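Local coordinates for bifunctional cytochrome P450/NADPH--P450 reductase (Deinococcus aerius, PDB 7F3H), which hydroxylates organic substrates at a heme-bound iron, probably with electrons passed from NADPH through a reductase fused to its P450 domain, at residues Gly25-Leu30 with Val438-Thr443; Thr52-Tyr57 with Lys353-Ala358; Phe328-Pro333 with Leu359-Leu364; Ala363-Pro368 with Ala393-Phe398. All blocks are in the same frame, centred on the assembly; numbering follows the deposited sequence.

Interaction 1. Residues Gly25-Leu30 with Val438-Thr443; sequences GDAPVL and VKQSLT
The turn leading into helix 28-38, the first helix of this P450 chain, and the first residues of that helix dock through Asp26, Ala27 and Val29 on strand 438-440, one arm of the small antiparallel hairpin that strand 444-446 completes. Gln440 carries the contact twice over. Its backbone N gives a bond of 2.9 Å to Asp26 O, and its side-chain OE1 accepts from Val29 N at 3.1 Å with an N-H...O angle of 167°. With CG anti to the backbone N (chi1 -170°) and the chain extended beyond it, the amide spans from the strand to the first helical turn. There NE2 lies against Val29 CB (3.6 Å), the two side chains crossing at about a right angle. Beside this grip Ala27 CB touches Gln440 CB (3.9 Å), and Leu30 CD1 meets Val438 CB at 4.3 Å. Asp26 OD1 rests on the methylene CE of Lys439 at 3.4 Å, while the lysine NZ makes its salt bridge with Glu447. Val29 N belongs to the first turn, where N-H groups point past the N-terminal end and find no acceptor in a preceding turn; the Gln440 amide oxygen supplies one, and its partial negative charge probably suits the helix dipole.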
# COMPACT_ATOMS: atom_id res chain seq x y z
N GLY A 25 -6.73 -4.90 19.83
CA GLY A 25 -7.22 -3.66 19.28
C GLY A 25 -7.34 -3.70 17.77
O GLY A 25 -7.08 -4.71 17.11
N ASP A 26 -7.78 -2.56 17.22
CA ASP A 26 -8.01 -2.41 15.79
C ASP A 26 -6.72 -2.29 14.98
O ASP A 26 -6.76 -2.49 13.76
CB ASP A 26 -8.83 -1.15 15.52
CG ASP A 26 -10.30 -1.34 15.74
OD1 ASP A 26 -10.78 -2.48 15.53
OD2 ASP A 26 -10.97 -0.33 16.08
N ALA A 27 -5.58 -1.94 15.63
CA ALA A 27 -4.32 -1.68 14.94
C ALA A 27 -3.11 -1.88 15.87
O ALA A 27 -2.55 -0.90 16.34
CB ALA A 27 -4.33 -0.26 14.38
N PRO A 28 -2.69 -3.12 16.14
CA PRO A 28 -1.58 -3.34 17.10
C PRO A 28 -0.25 -2.70 16.73
O PRO A 28 0.60 -2.48 17.63
CB PRO A 28 -1.47 -4.87 17.17
CG PRO A 28 -2.39 -5.42 16.10
CD PRO A 28 -3.33 -4.38 15.71
N VAL A 29 -0.02 -2.37 15.45
CA VAL A 29 1.22 -1.67 15.12
C VAL A 29 1.33 -0.36 15.91
O VAL A 29 2.44 0.09 16.20
CB VAL A 29 1.36 -1.45 13.60
CG1 VAL A 29 0.44 -0.35 13.12
CG2 VAL A 29 2.84 -1.15 13.23
N LEU A 30 0.20 0.24 16.32
CA LEU A 30 0.30 1.48 17.10
C LEU A 30 0.76 1.21 18.54
O LEU A 30 1.48 2.02 19.16
CB LEU A 30 -1.04 2.23 17.09
CG LEU A 30 -1.50 2.63 15.69
CD1 LEU A 30 -2.73 3.55 15.73
CD2 LEU A 30 -0.36 3.28 14.95
N VAL A 438 -7.79 4.20 13.08
CA VAL A 438 -6.98 3.42 12.15
C VAL A 438 -7.31 1.93 12.29
O VAL A 438 -7.40 1.41 13.40
CB VAL A 438 -5.49 3.69 12.38
CG1 VAL A 438 -4.65 2.88 11.41
CG2 VAL A 438 -5.21 5.17 12.25
N LYS A 439 -7.56 1.26 11.17
CA LYS A 439 -7.76 -0.18 11.18
C LYS A 439 -6.61 -0.85 10.42
O LYS A 439 -6.21 -0.39 9.34
CB LYS A 439 -9.12 -0.58 10.58
CG LYS A 439 -9.44 -2.11 10.58
CD LYS A 439 -9.86 -2.76 11.91
CE LYS A 439 -11.32 -2.37 12.21
NZ LYS A 439 -12.28 -3.00 11.22
N GLN A 440 -6.10 -1.93 11.01
CA GLN A 440 -4.99 -2.71 10.48
C GLN A 440 -5.49 -4.08 10.02
O GLN A 440 -6.10 -4.82 10.80
CB GLN A 440 -3.90 -2.88 11.54
CG GLN A 440 -2.65 -3.47 10.92
CD GLN A 440 -1.52 -3.54 11.88
OE1 GLN A 440 -1.70 -3.38 13.10
NE2 GLN A 440 -0.32 -3.78 11.36
N SER A 441 -5.21 -4.40 8.76
CA SER A 441 -5.35 -5.72 8.16
C SER A 441 -4.04 -6.05 7.46
O SER A 441 -2.98 -6.10 8.12
CB SER A 441 -6.52 -5.72 7.18
OG SER A 441 -6.28 -4.81 6.12
N LEU A 442 -4.06 -6.30 6.15
CA LEU A 442 -2.79 -6.28 5.42
C LEU A 442 -2.19 -4.88 5.46
O LEU A 442 -0.97 -4.71 5.61
CB LEU A 442 -2.99 -6.76 3.98
CG LEU A 442 -1.77 -7.09 3.10
CD1 LEU A 442 -1.29 -8.53 3.36
CD2 LEU A 442 -2.02 -6.83 1.58
N THR A 443 -3.05 -3.86 5.40
CA THR A 443 -2.72 -2.44 5.35
C THR A 443 -3.36 -1.73 6.54
O THR A 443 -4.06 -2.34 7.36
CB THR A 443 -3.20 -1.82 4.04
OG1 THR A 443 -4.55 -2.25 3.82
CG2 THR A 443 -2.33 -2.28 2.86

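Interaction 2. Residues Thr52-Tyr57 with Lys353-Ala358; sequences TLIQAY and KGQQVA
Backbone hydrogen bonds join Ile54 and Ala56 to Ala358 and make one parallel bridge, Gln55 beside Ala358. Ala358 N donates to Ile54 O at 2.9 Å, and Ala358 O takes the hydrogen of Ala56 N at 2.8 Å. Toward the N-terminal ends the strand segments, inclined at 42°, diverge, and a water stands between them: it accepts from Ile54 N at 2.9 Å and donates to Gln356 O. Side-chain bonding continues the link. Gln355, its CG anti to the backbone N (chi1 177°) and its chain bent at chi2, turns NE2 back between the strands, giving one hydrogen to Gln356 O (2.8 Å) and another to Thr52 O (3.2 Å). NE2 meets Gln356 O on a lone pair in its carbonyl plane, but Thr52 O from well above the plane of the threonine carbonyl. Apolar packing adds to this: Val357 CG1 touches Ala56 CB at 3.7 Å and Ile54 CG2 at 4.1 Å, while Ile54 CD1 lies on the methylene CG of Gln355. Strand 51-56 thus pairs parallel with 356-359 inside the mixed sheet, with strand 43-48 antiparallel on its other edge, Phe32 of helix 28-38 against Leu53 and Gln55, and Leu65 of helix 59-65 against Ala56 and Val357.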
# COMPACT_ATOMS: atom_id res chain seq x y z
N THR A 52 8.86 -15.75 19.06
CA THR A 52 9.47 -14.47 19.35
C THR A 52 9.12 -13.43 18.28
O THR A 52 9.37 -13.66 17.08
CB THR A 52 10.99 -14.63 19.39
OG1 THR A 52 11.35 -15.58 20.41
CG2 THR A 52 11.67 -13.27 19.64
N LEU A 53 8.59 -12.28 18.69
CA LEU A 53 8.37 -11.15 17.78
C LEU A 53 9.42 -10.08 18.06
O LEU A 53 9.63 -9.70 19.22
CB LEU A 53 6.95 -10.57 17.89
CG LEU A 53 6.47 -9.50 16.88
CD1 LEU A 53 6.43 -10.02 15.44
CD2 LEU A 53 5.08 -8.97 17.25
N ILE A 54 10.14 -9.65 17.02
CA ILE A 54 11.16 -8.62 17.14
C ILE A 54 10.76 -7.43 16.28
O ILE A 54 10.34 -7.61 15.12
CB ILE A 54 12.55 -9.15 16.75
CG1 ILE A 54 12.85 -10.41 17.57
CG2 ILE A 54 13.63 -8.08 16.96
CD1 ILE A 54 14.18 -11.00 17.31
N GLN A 55 10.86 -6.22 16.85
CA GLN A 55 10.53 -4.96 16.17
C GLN A 55 11.76 -4.05 16.08
O GLN A 55 12.43 -3.81 17.10
CB GLN A 55 9.40 -4.24 16.89
CG GLN A 55 8.05 -4.98 16.88
CD GLN A 55 7.32 -4.85 15.57
OE1 GLN A 55 7.65 -4.01 14.73
NE2 GLN A 55 6.29 -5.66 15.40
N ALA A 56 12.05 -3.54 14.87
CA ALA A 56 13.22 -2.69 14.65
C ALA A 56 12.85 -1.36 14.02
O ALA A 56 12.11 -1.33 13.04
CB ALA A 56 14.23 -3.36 13.75
N TYR A 57 13.46 -0.28 14.53
CA TYR A 57 13.15 1.09 14.13
C TYR A 57 14.34 2.06 14.22
O TYR A 57 14.23 3.20 13.75
CB TYR A 57 11.94 1.58 14.94
CG TYR A 57 12.05 1.34 16.43
CD1 TYR A 57 11.72 0.09 16.97
CD2 TYR A 57 12.45 2.35 17.30
CE1 TYR A 57 11.84 -0.16 18.30
CE2 TYR A 57 12.55 2.10 18.66
CZ TYR A 57 12.25 0.84 19.15
OH TYR A 57 12.34 0.58 20.49
N LYS A 353 19.53 -17.44 12.57
CA LYS A 353 19.03 -17.89 11.28
C LYS A 353 17.55 -18.23 11.36
O LYS A 353 17.11 -18.97 12.24
CB LYS A 353 19.83 -19.11 10.80
CG LYS A 353 19.59 -19.44 9.34
CD LYS A 353 20.17 -20.78 8.92
CE LYS A 353 20.19 -20.91 7.40
NZ LYS A 353 20.32 -22.32 6.93
N GLY A 354 16.78 -17.66 10.43
CA GLY A 354 15.35 -17.87 10.35
C GLY A 354 14.50 -16.95 11.20
O GLY A 354 13.30 -16.83 10.93
N GLN A 355 15.09 -16.24 12.16
CA GLN A 355 14.32 -15.28 12.95
C GLN A 355 13.84 -14.13 12.07
O GLN A 355 14.62 -13.59 11.27
CB GLN A 355 15.17 -14.76 14.12
CG GLN A 355 14.51 -13.72 14.98
CD GLN A 355 13.20 -14.20 15.62
OE1 GLN A 355 13.17 -15.21 16.35
NE2 GLN A 355 12.12 -13.46 15.38
N GLN A 356 12.55 -13.81 12.15
CA GLN A 356 11.98 -12.62 11.51
C GLN A 356 12.27 -11.36 12.34
O GLN A 356 12.16 -11.38 13.57
CB GLN A 356 10.46 -12.74 11.37
CG GLN A 356 9.97 -13.58 10.23
CD GLN A 356 8.47 -13.54 10.11
OE1 GLN A 356 7.90 -12.54 9.70
NE2 GLN A 356 7.81 -14.62 10.51
N VAL A 357 12.58 -10.26 11.66
CA VAL A 357 12.64 -8.94 12.28
C VAL A 357 11.71 -8.02 11.51
O VAL A 357 11.85 -7.87 10.29
CB VAL A 357 14.06 -8.36 12.30
CG1 VAL A 357 14.05 -6.99 12.99
CG2 VAL A 357 14.99 -9.33 12.98
N ALA A 358 10.69 -7.51 12.20
CA ALA A 358 9.76 -6.56 11.59
C ALA A 358 10.37 -5.16 11.59
O ALA A 358 10.92 -4.70 12.60
CB ALA A 358 8.42 -6.59 12.34
O HOH W 1 9.32 -10.69 14.49

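Interaction 3. Residues Phe328-Pro333 with Leu359-Leu364; sequences FWSTIP and LLIPAL. With HEM (protoporphyrin IX containing Fe), chain E.
Ile361 lays its CG2 methyl on Ser330 CB at 3.7 Å, while its CB and CG1 border the carbonyl of Pro333. The first torsion sorts the two branches: CG2 is anti to the backbone N and reaches the serine, whereas CG1 stands beside that N (chi1 -60°) and comes within 3.4 Å of Pro333 O. The same oxygen accepts from Ile361 N at 3.2 Å, a rather bent bond with an N-H...O angle of 145° and the donor tilted from the carbonyl plane. Pro362 adds its ring, CD approaching Pro333 CB at 4.0 Å and Pro333 O at 3.5 Å. One carbonyl oxygen is thus approached by an N-H and by carbons of two residues at the opening of helix 361-365. An inverse gamma turn centred on Leu360, the N-cap, leads into this helix, with a weak bond from Ile361 N to Leu359 O. Replacing Ile361 by an alanine would probably open a gap beside Ser330 and leave the Pro333 carbonyl less enclosed. On the heme side, Ile332 CD1 packs on C1D of the porphyrin at 3.7 Å and Thr331 OG1 lies 3.4 Å from the vinyl CBC. The contact fastens to helix 361-365 the link that leaves helix 317-329, whose Thr331 and Ile332 line the heme pocket, with Thr271 of helix 254-285 beside Ile332 and Ile444 of strand 444-446 against Pro333.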
# COMPACT_ATOMS: atom_id res chain seq x y z
N PHE A 328 4.13 9.98 7.60
CA PHE A 328 3.23 9.84 8.76
C PHE A 328 2.48 8.50 8.78
O PHE A 328 2.28 7.94 9.86
CB PHE A 328 2.14 10.92 8.86
CG PHE A 328 2.55 12.18 9.53
CD1 PHE A 328 3.85 12.37 9.99
CD2 PHE A 328 1.57 13.07 9.96
CE1 PHE A 328 4.21 13.52 10.67
CE2 PHE A 328 1.90 14.22 10.67
CZ PHE A 328 3.24 14.45 11.03
N TRP A 329 1.98 8.03 7.63
CA TRP A 329 0.96 6.97 7.62
C TRP A 329 1.18 6.00 6.44
O TRP A 329 0.31 5.76 5.62
CB TRP A 329 -0.46 7.57 7.58
CG TRP A 329 -0.85 8.23 8.88
CD1 TRP A 329 -1.02 9.57 9.12
CD2 TRP A 329 -1.09 7.57 10.13
NE1 TRP A 329 -1.37 9.78 10.45
CE2 TRP A 329 -1.40 8.56 11.09
CE3 TRP A 329 -1.09 6.22 10.53
CZ2 TRP A 329 -1.70 8.25 12.41
CZ3 TRP A 329 -1.39 5.92 11.85
CH2 TRP A 329 -1.69 6.93 12.77
N SER A 330 2.39 5.46 6.36
CA SER A 330 2.72 4.40 5.41
C SER A 330 1.80 3.19 5.60
O SER A 330 1.71 2.63 6.70
CB SER A 330 4.20 4.04 5.60
OG SER A 330 4.72 3.24 4.57
N THR A 331 1.15 2.76 4.51
CA THR A 331 0.01 1.88 4.65
C THR A 331 0.37 0.40 4.76
O THR A 331 -0.47 -0.39 5.20
CB THR A 331 -1.00 2.11 3.51
OG1 THR A 331 -0.35 1.93 2.23
CG2 THR A 331 -1.56 3.54 3.57
N ILE A 332 1.58 -0.01 4.39
CA ILE A 332 2.05 -1.31 4.87
C ILE A 332 3.10 -1.04 5.93
O ILE A 332 4.28 -0.82 5.60
CB ILE A 332 2.60 -2.23 3.78
CG1 ILE A 332 1.59 -2.50 2.65
CG2 ILE A 332 2.98 -3.55 4.43
CD1 ILE A 332 2.16 -3.36 1.47
N PRO A 333 2.72 -1.02 7.21
CA PRO A 333 3.61 -0.47 8.24
C PRO A 333 4.48 -1.45 9.03
O PRO A 333 5.18 -1.00 9.94
CB PRO A 333 2.60 0.23 9.17
CG PRO A 333 1.37 -0.68 9.12
CD PRO A 333 1.36 -1.28 7.71
N LEU A 359 10.28 -4.47 10.45
CA LEU A 359 10.60 -3.04 10.40
C LEU A 359 9.41 -2.24 10.91
O LEU A 359 8.35 -2.18 10.26
CB LEU A 359 10.97 -2.60 8.99
CG LEU A 359 11.92 -3.44 8.15
CD1 LEU A 359 12.17 -2.76 6.84
CD2 LEU A 359 13.23 -3.61 8.88
N LEU A 360 9.58 -1.56 12.04
CA LEU A 360 8.48 -0.79 12.64
C LEU A 360 8.41 0.59 11.97
O LEU A 360 8.86 1.61 12.50
CB LEU A 360 8.66 -0.72 14.15
CG LEU A 360 7.53 -0.10 14.96
CD1 LEU A 360 6.18 -0.83 14.74
CD2 LEU A 360 7.93 -0.07 16.43
N ILE A 361 7.78 0.60 10.78
CA ILE A 361 7.84 1.77 9.89
C ILE A 361 7.40 3.06 10.57
O ILE A 361 8.09 4.08 10.41
CB ILE A 361 7.04 1.48 8.61
CG1 ILE A 361 7.57 0.28 7.82
CG2 ILE A 361 7.00 2.71 7.70
CD1 ILE A 361 9.03 0.45 7.26
N PRO A 362 6.28 3.12 11.29
CA PRO A 362 5.94 4.39 11.95
C PRO A 362 7.02 4.89 12.88
O PRO A 362 7.30 6.10 12.91
CB PRO A 362 4.65 4.07 12.70
CG PRO A 362 4.13 2.88 12.07
CD PRO A 362 5.26 2.10 11.54
N ALA A 363 7.63 4.00 13.66
CA ALA A 363 8.68 4.44 14.57
C ALA A 363 9.92 4.86 13.79
O ALA A 363 10.59 5.83 14.17
CB ALA A 363 8.99 3.34 15.58
N LEU A 364 10.26 4.14 12.72
CA LEU A 364 11.40 4.50 11.86
C LEU A 364 11.17 5.83 11.15
O LEU A 364 12.08 6.68 11.06
CB LEU A 364 11.65 3.37 10.86
CG LEU A 364 12.64 3.65 9.73
CD1 LEU A 364 14.08 3.76 10.22
CD2 LEU A 364 12.52 2.59 8.71
CHA HEM E . 5.48 -4.66 -2.81
CHB HEM E . 2.34 -3.86 -6.43
CHC HEM E . 0.97 0.31 -4.30
CHD HEM E . 3.89 -0.65 -0.55
C1A HEM E . 4.76 -4.79 -3.97
C2A HEM E . 4.82 -5.93 -4.86
C3A HEM E . 3.99 -5.71 -5.89
C4A HEM E . 3.30 -4.45 -5.64
CMA HEM E . 3.74 -6.66 -7.10
CAA HEM E . 5.79 -7.11 -4.68
CBA HEM E . 7.05 -6.78 -5.49
CGA HEM E . 8.07 -7.92 -5.45
O1A HEM E . 8.59 -8.24 -6.56
O2A HEM E . 8.32 -8.60 -4.41
C1B HEM E . 1.72 -2.65 -6.21
C2B HEM E . 0.76 -1.99 -7.09
C3B HEM E . 0.43 -0.82 -6.51
C4B HEM E . 1.11 -0.74 -5.23
CMB HEM E . 0.32 -2.54 -8.46
CAB HEM E . -0.59 0.26 -6.93
CBB HEM E . -1.44 0.16 -7.95
C1C HEM E . 1.63 0.42 -3.09
C2C HEM E . 1.55 1.53 -2.14
C3C HEM E . 2.36 1.20 -1.12
C4C HEM E . 2.99 -0.05 -1.39
CMC HEM E . 0.66 2.80 -2.30
CAC HEM E . 2.73 1.94 0.17
CBC HEM E . 2.25 3.14 0.45
C1D HEM E . 4.57 -1.82 -0.83
C2D HEM E . 5.51 -2.49 0.06
C3D HEM E . 5.94 -3.58 -0.58
C4D HEM E . 5.28 -3.66 -1.87
CMD HEM E . 5.97 -2.03 1.47
CAD HEM E . 6.94 -4.57 -0.01
CBD HEM E . 6.07 -5.54 0.75
CGD HEM E . 6.90 -6.52 1.51
O1D HEM E . 6.29 -7.56 1.86
O2D HEM E . 8.13 -6.27 1.76
NA HEM E . 3.80 -3.93 -4.46
NB HEM E . 1.92 -1.86 -5.10
NC HEM E . 2.50 -0.54 -2.58
ND HEM E . 4.46 -2.56 -1.99
FE HEM E . 3.29 -2.17 -3.55

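Interaction 4. Residues Ala363-Pro368 with Ala393-Phe398; sequences ALHRHP and AAYKPF. With HEM (protoporphyrin IX containing Fe), chain E.
His365 reaches from the end of helix 361-365 into the bend of residues 394-397. From CB the imidazole sets out beside the backbone N (chi1 -82°). On one flank of the ring CD2 comes to 3.3 Å from Ala394 O; on the other, CE1 lies 4.0 Å from Pro397 CD. At the tip NE2 accepts from Lys396 N at 3.0 Å, with an N-H...N angle of 157° and the donor close to the ring plane. Over one face sits Tyr395 CD1, 3.7 Å above the plane and offset toward the rim; the two rings meet obliquely, planes at 33°. Alongside, Leu364 CD1 packs on Ala394 CA at 3.5 Å. A leucine in place of His365 would probably leave Lys396 N without its acceptor and the bend less firmly tied to helix 361-365. Pro397 and Phe398 border the heme, Phe398 CE1 being 3.6 Å from C3C, and Phe398 opens the P450 signature loop that runs on to Cys405. Since NE2 takes a hydrogen, and ND1 has a weak bond to the carbonyl of Leu326, the ring is probably neutral with its proton on ND1, bridging helix 317-329 and the chain leading to the heme-binding loop.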
# COMPACT_ATOMS: atom_id res chain seq x y z
N ALA A 363 7.63 4.00 13.66
CA ALA A 363 8.68 4.44 14.57
C ALA A 363 9.92 4.86 13.79
O ALA A 363 10.59 5.83 14.17
CB ALA A 363 8.99 3.34 15.58
N LEU A 364 10.26 4.14 12.72
CA LEU A 364 11.40 4.50 11.86
C LEU A 364 11.17 5.83 11.15
O LEU A 364 12.08 6.68 11.06
CB LEU A 364 11.65 3.37 10.86
CG LEU A 364 12.64 3.65 9.73
CD1 LEU A 364 14.08 3.76 10.22
CD2 LEU A 364 12.52 2.59 8.71
N HIS A 365 9.99 6.01 10.57
CA HIS A 365 9.65 7.20 9.82
C HIS A 365 9.61 8.44 10.71
O HIS A 365 9.51 9.56 10.18
CB HIS A 365 8.33 6.98 9.12
CG HIS A 365 8.46 6.23 7.83
ND1 HIS A 365 7.40 6.06 6.97
CD2 HIS A 365 9.53 5.64 7.25
CE1 HIS A 365 7.82 5.39 5.90
NE2 HIS A 365 9.10 5.13 6.04
N ARG A 366 9.61 8.24 12.03
CA ARG A 366 9.57 9.31 13.02
C ARG A 366 10.75 9.26 13.99
O ARG A 366 10.65 9.79 15.09
CB ARG A 366 8.27 9.21 13.80
CG ARG A 366 7.06 9.53 13.01
CD ARG A 366 5.92 9.47 13.95
NE ARG A 366 4.66 9.37 13.24
CZ ARG A 366 3.66 10.22 13.40
NH1 ARG A 366 3.81 11.23 14.24
NH2 ARG A 366 2.53 10.08 12.70
N HIS A 367 11.85 8.63 13.63
CA HIS A 367 12.95 8.50 14.57
C HIS A 367 13.67 9.83 14.74
O HIS A 367 14.13 10.40 13.75
CB HIS A 367 13.95 7.43 14.12
CG HIS A 367 14.81 6.92 15.23
ND1 HIS A 367 15.68 7.73 15.92
CD2 HIS A 367 14.88 5.70 15.82
CE1 HIS A 367 16.30 7.02 16.85
NE2 HIS A 367 15.81 5.80 16.82
N PRO A 368 13.80 10.35 15.97
CA PRO A 368 14.42 11.69 16.14
C PRO A 368 15.84 11.78 15.62
O PRO A 368 16.25 12.87 15.20
CB PRO A 368 14.39 11.93 17.65
CG PRO A 368 13.91 10.65 18.30
CD PRO A 368 13.29 9.78 17.23
N ALA A 393 18.31 4.99 5.27
CA ALA A 393 17.57 3.79 5.66
C ALA A 393 16.34 4.13 6.49
O ALA A 393 15.72 3.21 7.04
CB ALA A 393 18.47 2.81 6.42
N ALA A 394 15.96 5.40 6.59
CA ALA A 394 14.88 5.81 7.48
C ALA A 394 13.56 6.10 6.77
O ALA A 394 12.63 6.63 7.39
CB ALA A 394 15.31 7.04 8.33
N TYR A 395 13.46 5.82 5.47
CA TYR A 395 12.24 6.08 4.69
C TYR A 395 12.00 4.90 3.76
O TYR A 395 12.61 4.81 2.68
CB TYR A 395 12.37 7.38 3.93
CG TYR A 395 11.11 7.85 3.26
CD1 TYR A 395 9.98 8.15 4.01
CD2 TYR A 395 11.05 8.03 1.88
CE1 TYR A 395 8.80 8.59 3.41
CE2 TYR A 395 9.89 8.48 1.27
CZ TYR A 395 8.77 8.75 2.05
OH TYR A 395 7.61 9.21 1.50
N LYS A 396 11.10 4.01 4.14
CA LYS A 396 10.91 2.74 3.43
C LYS A 396 9.42 2.43 3.19
O LYS A 396 8.99 1.30 3.39
CB LYS A 396 11.56 1.63 4.25
CG LYS A 396 13.08 1.71 4.39
CD LYS A 396 13.75 1.79 3.04
CE LYS A 396 15.06 1.07 3.05
NZ LYS A 396 15.54 0.97 1.66
N PRO A 397 8.63 3.39 2.68
CA PRO A 397 7.19 3.10 2.50
C PRO A 397 6.93 2.15 1.35
O PRO A 397 5.84 1.56 1.28
CB PRO A 397 6.58 4.48 2.24
CG PRO A 397 7.66 5.25 1.63
CD PRO A 397 9.00 4.71 2.13
N PHE A 398 7.86 2.02 0.41
CA PHE A 398 7.72 1.13 -0.73
C PHE A 398 8.69 -0.05 -0.61
O PHE A 398 9.26 -0.51 -1.60
CB PHE A 398 7.90 1.89 -2.04
CG PHE A 398 6.79 2.91 -2.30
CD1 PHE A 398 5.51 2.50 -2.68
CD2 PHE A 398 7.01 4.27 -2.11
CE1 PHE A 398 4.49 3.42 -2.91
CE2 PHE A 398 5.99 5.22 -2.32
CZ PHE A 398 4.73 4.79 -2.73
CHA HEM E . 5.48 -4.66 -2.81
CHB HEM E . 2.34 -3.86 -6.43
CHC HEM E . 0.97 0.31 -4.30
CHD HEM E . 3.89 -0.65 -0.55
C1A HEM E . 4.76 -4.79 -3.97
C2A HEM E . 4.82 -5.93 -4.86
C3A HEM E . 3.99 -5.71 -5.89
C4A HEM E . 3.30 -4.45 -5.64
CMA HEM E . 3.74 -6.66 -7.10
CAA HEM E . 5.79 -7.11 -4.68
CBA HEM E . 7.05 -6.78 -5.49
CGA HEM E . 8.07 -7.92 -5.45
O1A HEM E . 8.59 -8.24 -6.56
O2A HEM E . 8.32 -8.60 -4.41
C1B HEM E . 1.72 -2.65 -6.21
C2B HEM E . 0.76 -1.99 -7.09
C3B HEM E . 0.43 -0.82 -6.51
C4B HEM E . 1.11 -0.74 -5.23
CMB HEM E . 0.32 -2.54 -8.46
CAB HEM E . -0.59 0.26 -6.93
CBB HEM E . -1.44 0.16 -7.95
C1C HEM E . 1.63 0.42 -3.09
C2C HEM E . 1.55 1.53 -2.14
C3C HEM E . 2.36 1.20 -1.12
C4C HEM E . 2.99 -0.05 -1.39
CMC HEM E . 0.66 2.80 -2.30
CAC HEM E . 2.73 1.94 0.17
CBC HEM E . 2.25 3.14 0.45
C1D HEM E . 4.57 -1.82 -0.83
C2D HEM E . 5.51 -2.49 0.06
C3D HEM E . 5.94 -3.58 -0.58
C4D HEM E . 5.28 -3.66 -1.87
CMD HEM E . 5.97 -2.03 1.47
CAD HEM E . 6.94 -4.57 -0.01
CBD HEM E . 6.07 -5.54 0.75
CGD HEM E . 6.90 -6.52 1.51
O1D HEM E . 6.29 -7.56 1.86
O2D HEM E . 8.13 -6.27 1.76
NA HEM E . 3.80 -3.93 -4.46
NB HEM E . 1.92 -1.86 -5.10
NC HEM E . 2.50 -0.54 -2.58
ND HEM E . 4.46 -2.56 -1.99
FE HEM E . 3.29 -2.17 -3.55

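How the interactions relate
From the N terminus, residues 25-30 open interaction 1, whose partner strand arrives only at 438-443, so this contact encloses the other three. Residues 52-57 come next and 328-333 follow; the chain then returns through 353-358, closing interaction 2, and runs directly on to 359-364, closing interaction 3. These two loops therefore cross, and Ala56 O meets Leu360 N where they adjoin. Interaction 4 starts on Ala363 and Leu364, shared with interaction 3, and closes a short loop at 393-398. Ser330 against Pro397 joins interactions 3 and 4, both beside the heme. Together they tie the first helix and the mixed sheet to the heme pocket and the hairpin of strands 438-440 and 444-446.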